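PDB 1N9W: aspartyl-tRNA synthetase 2 from Thermus thermophilus, which attaches L-aspartate, after activating it with ATP, to both tRNA(Asp) and tRNA(Asn) during protein biosynthesis. Local coordinates for residues 134-139 and 194-199; 145-150 and 181-186. All blocks are in the same frame, centred on the assembly; numbering follows the deposited sequence.

Interaction 1: residues 134-139 and 194-199; sequences GFRRYL and YEVAPV
In this class II synthetase core, the long motif 1 helix brings Phe-135, Arg-136 and Leu-139 against Tyr-194 and Val-196 of the first motif 2 strand, which runs nearly antiparallel to it. Tyr-194 is the hub. Its CG stands between the backbone N and the carbonyl carbon (chi1 68°), a torsion that carries the ring toward the helix. Phe-135 turns an edge to the tyrosine face in an offset edge-to-face pair, planes at 88°, with Phe-135 CE2 3.6 Å from Tyr-194 CD2. Leu-139 CD1 lies 3.7 Å from Tyr-194 CB and sits over one face of the Phe-135 ring, toward its rim. The aliphatic part of Arg-136 crosses the far end of the tyrosine, CB 3.5 Å from Tyr-194 OH, and Val-196 CG2 comes within 3.8 Å of Arg-136 NE. Tyr-194 OH hydrogen-bonds Asp-140, the next residue of the helix. With an alanine at Tyr-194, Asp-140 would probably lose this partner and Phe-135 the ring face its edge meets. Apolar packing and one hydroxyl bond thus hold helix to strand, while the Arg-136 guanidinium, salt-bridged to Glu-146 of its own chain and of the second subunit, serves both fold and, probably, dimer.

Interaction 2: residues 145-150 and 181-186; sequences TEIFTP and LYKQIM
Pro-150 lies across the ring of Tyr-182, the two side chains meeting at about a right angle. The proline comes over one face of the ring, its CD 4.0 Å from the Tyr-182 centroid and 29° off the normal, a CH-pi contact in which a C-H next to the electron-withdrawing ring nitrogen meets the aromatic cloud. Pro-150 probably corresponds to the motif 1 proline of class II synthetases, and its rigid ring gives the tyrosine a firm partner. Tyr-182 also stacks with Phe-413 of the second subunit, which packs on Thr-149 and Met-186 as well.

One residue back, Thr-149 divides its two branches between unlike neighbours. CG2 presses on the base of the tyrosine, 3.5 Å from Tyr-182 CB. OG1, set between the backbone N and the carbonyl carbon (chi1 59°), instead hydrogen-bonds Glu-195. Lys-183 crosses the threonine at about a right angle; its chain runs extended until a bend at the last torsion (chi4 58°). Lys-183 NZ remains 4.0 Å from Thr-149 OG1, and both meet the same partner: NZ forms a salt bridge with Glu-195.

Deeper in, Ile-147 and Met-186 slide past each other in opposite directions. Ile-147 CD1 reaches Met-186 CG at 4.0 Å, while the methionine, bent at its second and third torsions, brings its CE to 4.2 Å from Ile-147 CG2. A flexible thioether suits a place where it must fold back along a branched neighbour.

Tyr-182 and Lys-183 fall in a region predicted to be involved with aspartate. The chemistry implies an apolar and aromatic surface shared with the second subunit, beside a polar cluster of Thr-149, Lys-183 and Glu-195 in which the lysine charge is probably balanced and positioned by the glutamate.

How the interactions relate
After the N-terminal OB-fold strands come helix 119-141, strand 145-146 and the segment that probably ends motif 1, an unmodelled stretch (151-179), helix 181-190 and strand 192-198. Interaction 1 closes the outer loop, from residue 139 to 194; interaction 2 closes a smaller one, from 150 to 182, nested inside it. Strands 145-146 and 192-198 are parallel neighbours in one mixed sheet, so the two contacts tie a helix each to the same border of the catalytic domain. They meet directly: Tyr-194 CZ, in strand 192-198, packs 3.5 Å from Glu-146 CB in strand 145-146. Both contacts also touch the second subunit, joining the sheet edge to the homodimer interface.

Interaction 1: residues 134-139 and 194-199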
loop_
_atom_site.group_PDB
_atom_site.type_symbol
_atom_site.label_atom_id
_atom_site.label_comp_id
_atom_site.label_asym_id
_atom_site.label_seq_id
_atom_site.Cartn_x
_atom_site.Cartn_y
_atom_site.Cartn_z
ATOM N N GLY B 134 -7.399 5.293 4.102
ATOM C CA GLY B 134 -8.159 6.476 3.722
ATOM C C GLY B 134 -7.431 7.251 2.646
ATOM O O GLY B 134 -8.039 7.798 1.725
ATOM N N PHE B 135 -6.111 7.285 2.775
ATOM C CA PHE B 135 -5.237 7.975 1.836
ATOM C C PHE B 135 -5.450 7.436 0.426
ATOM O O PHE B 135 -5.729 8.193 -0.502
ATOM C CB PHE B 135 -3.789 7.752 2.266
ATOM C CG PHE B 135 -2.771 8.376 1.364
ATOM C CD1 PHE B 135 -2.501 9.742 1.436
ATOM C CD2 PHE B 135 -2.067 7.597 0.447
ATOM C CE1 PHE B 135 -1.540 10.317 0.614
ATOM C CE2 PHE B 135 -1.105 8.163 -0.380
ATOM C CZ PHE B 135 -0.836 9.528 -0.301
ATOM N N ARG B 136 -5.323 6.116 0.276
ATOM C CA ARG B 136 -5.488 5.465 -1.020
ATOM C C ARG B 136 -6.917 5.539 -1.578
ATOM O O ARG B 136 -7.105 5.663 -2.790
ATOM C CB ARG B 136 -5.054 3.994 -0.940
ATOM C CG ARG B 136 -3.611 3.764 -0.498
ATOM C CD ARG B 136 -3.074 2.450 -1.087
ATOM N NE ARG B 136 -1.800 2.007 -0.505
ATOM C CZ ARG B 136 -1.685 1.362 0.652
ATOM N NH1 ARG B 136 -2.771 1.073 1.362
ATOM N NH2 ARG B 136 -0.482 1.007 1.100
ATOM N N ARG B 137 -7.913 5.452 -0.700
ATOM C CA ARG B 137 -9.308 5.504 -1.124
ATOM C C ARG B 137 -9.628 6.870 -1.726
ATOM O O ARG B 137 -10.104 6.953 -2.856
ATOM C CB ARG B 137 -10.250 5.241 0.061
ATOM C CG ARG B 137 -11.676 4.835 -0.338
ATOM C CD ARG B 137 -12.714 5.042 0.775
ATOM N NE ARG B 137 -12.542 4.209 1.971
ATOM C CZ ARG B 137 -12.582 2.875 1.994
ATOM N NH1 ARG B 137 -12.780 2.193 0.876
ATOM N NH2 ARG B 137 -12.453 2.221 3.142
ATOM N N TYR B 138 -9.362 7.936 -0.978
ATOM C CA TYR B 138 -9.657 9.276 -1.473
ATOM C C TYR B 138 -9.015 9.526 -2.828
ATOM O O TYR B 138 -9.679 9.973 -3.754
ATOM C CB TYR B 138 -9.182 10.356 -0.491
ATOM C CG TYR B 138 -9.386 11.754 -1.043
ATOM C CD1 TYR B 138 -10.654 12.344 -1.064
ATOM C CD2 TYR B 138 -8.328 12.444 -1.643
ATOM C CE1 TYR B 138 -10.865 13.580 -1.684
ATOM C CE2 TYR B 138 -8.527 13.675 -2.265
ATOM C CZ TYR B 138 -9.802 14.235 -2.281
ATOM O OH TYR B 138 -10.012 15.431 -2.916
ATOM N N LEU B 139 -7.725 9.231 -2.943
ATOM C CA LEU B 139 -7.022 9.444 -4.201
ATOM C C LEU B 139 -7.526 8.527 -5.324
ATOM O O LEU B 139 -7.659 8.970 -6.469
ATOM C CB LEU B 139 -5.510 9.285 -3.993
ATOM C CG LEU B 139 -4.880 10.348 -3.060
ATOM C CD1 LEU B 139 -3.455 9.945 -2.694
ATOM C CD2 LEU B 139 -4.902 11.735 -3.740
ATOM N N TYR B 194 0.306 8.375 -6.854
ATOM C CA TYR B 194 0.713 8.460 -5.467
ATOM C C TYR B 194 1.478 7.207 -5.116
ATOM O O TYR B 194 1.433 6.208 -5.838
ATOM C CB TYR B 194 -0.492 8.597 -4.533
ATOM C CG TYR B 194 -1.372 7.371 -4.469
ATOM C CD1 TYR B 194 -2.461 7.223 -5.323
ATOM C CD2 TYR B 194 -1.127 6.367 -3.528
ATOM C CE1 TYR B 194 -3.291 6.108 -5.240
ATOM C CE2 TYR B 194 -1.948 5.250 -3.436
ATOM C CZ TYR B 194 -3.033 5.129 -4.294
ATOM O OH TYR B 194 -3.876 4.047 -4.188
ATOM N N GLU B 195 2.197 7.256 -4.007
ATOM C CA GLU B 195 2.964 6.099 -3.590
ATOM C C GLU B 195 3.146 6.070 -2.089
ATOM O O GLU B 195 3.292 7.106 -1.434
ATOM C CB GLU B 195 4.324 6.078 -4.300
ATOM C CG GLU B 195 5.292 5.015 -3.776
ATOM C CD GLU B 195 6.543 4.873 -4.634
ATOM O OE1 GLU B 195 7.152 5.901 -4.999
ATOM O OE2 GLU B 195 6.925 3.721 -4.937
ATOM N N VAL B 196 3.108 4.860 -1.556
ATOM C CA VAL B 196 3.265 4.614 -0.136
ATOM C C VAL B 196 4.506 3.764 0.006
ATOM O O VAL B 196 4.479 2.572 -0.290
ATOM C CB VAL B 196 2.075 3.818 0.413
ATOM C CG1 VAL B 196 2.305 3.472 1.871
ATOM C CG2 VAL B 196 0.797 4.613 0.222
ATOM N N ALA B 197 5.601 4.368 0.445
ATOM C CA ALA B 197 6.838 3.611 0.597
ATOM C C ALA B 197 7.798 4.269 1.577
ATOM O O ALA B 197 7.686 5.460 1.864
ATOM C CB ALA B 197 7.504 3.430 -0.771
ATOM N N PRO B 198 8.758 3.494 2.110
ATOM C CA PRO B 198 9.740 4.020 3.071
ATOM C C PRO B 198 10.711 5.008 2.427
ATOM O O PRO B 198 10.932 4.974 1.218
ATOM C CB PRO B 198 10.448 2.756 3.574
ATOM C CG PRO B 198 9.417 1.666 3.356
ATOM C CD PRO B 198 8.869 2.028 2.001
ATOM N N VAL B 199 11.277 5.889 3.247
ATOM C CA VAL B 199 12.218 6.900 2.777
ATOM C C VAL B 199 13.333 7.120 3.795
ATOM O O VAL B 199 13.322 6.532 4.882
ATOM C CB VAL B 199 11.512 8.252 2.533
ATOM C CG1 VAL B 199 12.534 9.310 2.158
ATOM C CG2 VAL B 199 10.468 8.111 1.433
#

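Interaction 2: residues 145-150 and 181-186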
loop_
_atom_site.group_PDB
_atom_site.type_symbol
_atom_site.label_atom_id
_atom_site.label_comp_id
_atom_site.label_asym_id
_atom_site.label_seq_id
_atom_site.Cartn_x
_atom_site.Cartn_y
_atom_site.Cartn_z
ATOM N N THR B 145 -3.552 6.903 -9.721
ATOM C CA THR B 145 -3.080 5.540 -9.936
ATOM C C THR B 145 -1.869 5.279 -9.026
ATOM O O THR B 145 -0.880 6.011 -9.069
ATOM C CB THR B 145 -2.675 5.303 -11.421
ATOM O OG1 THR B 145 -3.847 5.334 -12.244
ATOM C CG2 THR B 145 -1.987 3.954 -11.590
ATOM N N GLU B 146 -1.971 4.242 -8.191
ATOM C CA GLU B 146 -0.887 3.879 -7.280
ATOM C C GLU B 146 0.284 3.353 -8.097
ATOM O O GLU B 146 0.101 2.546 -9.012
ATOM C CB GLU B 146 -1.346 2.809 -6.279
ATOM C CG GLU B 146 -0.231 2.239 -5.391
ATOM C CD GLU B 146 -0.753 1.527 -4.146
ATOM O OE1 GLU B 146 -1.805 0.857 -4.229
ATOM O OE2 GLU B 146 -0.096 1.628 -3.084
ATOM N N ILE B 147 1.485 3.825 -7.781
ATOM C CA ILE B 147 2.669 3.380 -8.489
ATOM C C ILE B 147 3.683 2.798 -7.525
ATOM O O ILE B 147 3.587 2.982 -6.309
ATOM C CB ILE B 147 3.352 4.527 -9.238
ATOM C CG1 ILE B 147 3.811 5.589 -8.232
ATOM C CG2 ILE B 147 2.402 5.093 -10.290
ATOM C CD1 ILE B 147 4.419 6.820 -8.859
ATOM N N PHE B 148 4.662 2.102 -8.092
ATOM C CA PHE B 148 5.719 1.474 -7.321
ATOM C C PHE B 148 7.047 1.750 -8.017
ATOM O O PHE B 148 7.339 1.165 -9.059
ATOM C CB PHE B 148 5.454 -0.031 -7.233
ATOM C CG PHE B 148 4.055 -0.362 -6.789
ATOM C CD1 PHE B 148 3.011 -0.424 -7.707
ATOM C CD2 PHE B 148 3.769 -0.555 -5.443
ATOM C CE1 PHE B 148 1.704 -0.657 -7.287
ATOM C CE2 PHE B 148 2.465 -0.789 -5.012
ATOM C CZ PHE B 148 1.434 -0.844 -5.935
ATOM N N THR B 149 7.837 2.652 -7.442
ATOM C CA THR B 149 9.123 3.029 -8.015
ATOM C C THR B 149 10.306 2.416 -7.267
ATOM O O THR B 149 10.165 1.929 -6.142
ATOM C CB THR B 149 9.291 4.570 -8.053
ATOM O OG1 THR B 149 9.201 5.101 -6.729
ATOM C CG2 THR B 149 8.204 5.200 -8.923
ATOM N N PRO B 150 11.493 2.428 -7.891
ATOM C CA PRO B 150 12.691 1.862 -7.259
ATOM C C PRO B 150 13.142 2.648 -6.025
ATOM O O PRO B 150 13.314 2.075 -4.946
ATOM C CB PRO B 150 13.723 1.905 -8.385
ATOM C CG PRO B 150 12.866 1.775 -9.629
ATOM C CD PRO B 150 11.744 2.725 -9.312
ATOM N N LEU B 181 12.107 12.115 -9.350
ATOM C CA LEU B 181 12.039 12.084 -10.803
ATOM C C LEU B 181 11.025 11.060 -11.287
ATOM O O LEU B 181 10.258 11.324 -12.211
ATOM C CB LEU B 181 13.410 11.742 -11.388
ATOM C CG LEU B 181 13.467 11.388 -12.873
ATOM C CD1 LEU B 181 13.049 12.585 -13.703
ATOM C CD2 LEU B 181 14.876 10.947 -13.247
ATOM N N TYR B 182 11.024 9.885 -10.668
ATOM C CA TYR B 182 10.100 8.843 -11.079
ATOM C C TYR B 182 8.652 9.288 -10.957
ATOM O O TYR B 182 7.849 9.026 -11.844
ATOM C CB TYR B 182 10.328 7.567 -10.269
ATOM C CG TYR B 182 11.672 6.917 -10.526
ATOM C CD1 TYR B 182 12.181 6.805 -11.825
ATOM C CD2 TYR B 182 12.424 6.383 -9.475
ATOM C CE1 TYR B 182 13.406 6.176 -12.070
ATOM C CE2 TYR B 182 13.647 5.749 -9.708
ATOM C CZ TYR B 182 14.129 5.649 -11.008
ATOM O OH TYR B 182 15.326 5.011 -11.241
ATOM N N LYS B 183 8.317 9.973 -9.872
ATOM C CA LYS B 183 6.949 10.423 -9.691
ATOM C C LYS B 183 6.551 11.463 -10.736
ATOM O O LYS B 183 5.376 11.573 -11.089
ATOM C CB LYS B 183 6.760 10.971 -8.273
ATOM C CG LYS B 183 6.955 9.911 -7.196
ATOM C CD LYS B 183 6.937 10.490 -5.792
ATOM C CE LYS B 183 6.986 9.387 -4.728
ATOM N NZ LYS B 183 8.178 8.495 -4.819
ATOM N N GLN B 184 7.517 12.221 -11.243
ATOM C CA GLN B 184 7.205 13.226 -12.255
ATOM C C GLN B 184 6.984 12.544 -13.591
ATOM O O GLN B 184 6.049 12.871 -14.324
ATOM C CB GLN B 184 8.336 14.242 -12.358
ATOM C CG GLN B 184 8.653 14.869 -11.024
ATOM C CD GLN B 184 9.688 15.946 -11.124
ATOM O OE1 GLN B 184 9.302 17.122 -11.318
ATOM N NE2 GLN B 184 10.889 15.615 -11.031
ATOM N N ILE B 185 7.845 11.584 -13.897
ATOM C CA ILE B 185 7.722 10.839 -15.134
ATOM C C ILE B 185 6.378 10.131 -15.156
ATOM O O ILE B 185 5.719 10.075 -16.194
ATOM C CB ILE B 185 8.830 9.788 -15.267
ATOM C CG1 ILE B 185 10.193 10.483 -15.321
ATOM C CG2 ILE B 185 8.602 8.942 -16.511
ATOM C CD1 ILE B 185 11.361 9.529 -15.419
ATOM N N MET B 186 5.959 9.593 -14.015
ATOM C CA MET B 186 4.680 8.891 -13.986
ATOM C C MET B 186 3.502 9.859 -14.117
ATOM O O MET B 186 2.405 9.449 -14.483
ATOM C CB MET B 186 4.559 8.015 -12.728
ATOM C CG MET B 186 5.523 6.814 -12.713
ATOM S SD MET B 186 5.579 5.882 -14.259
ATOM C CE MET B 186 4.072 4.974 -14.128
#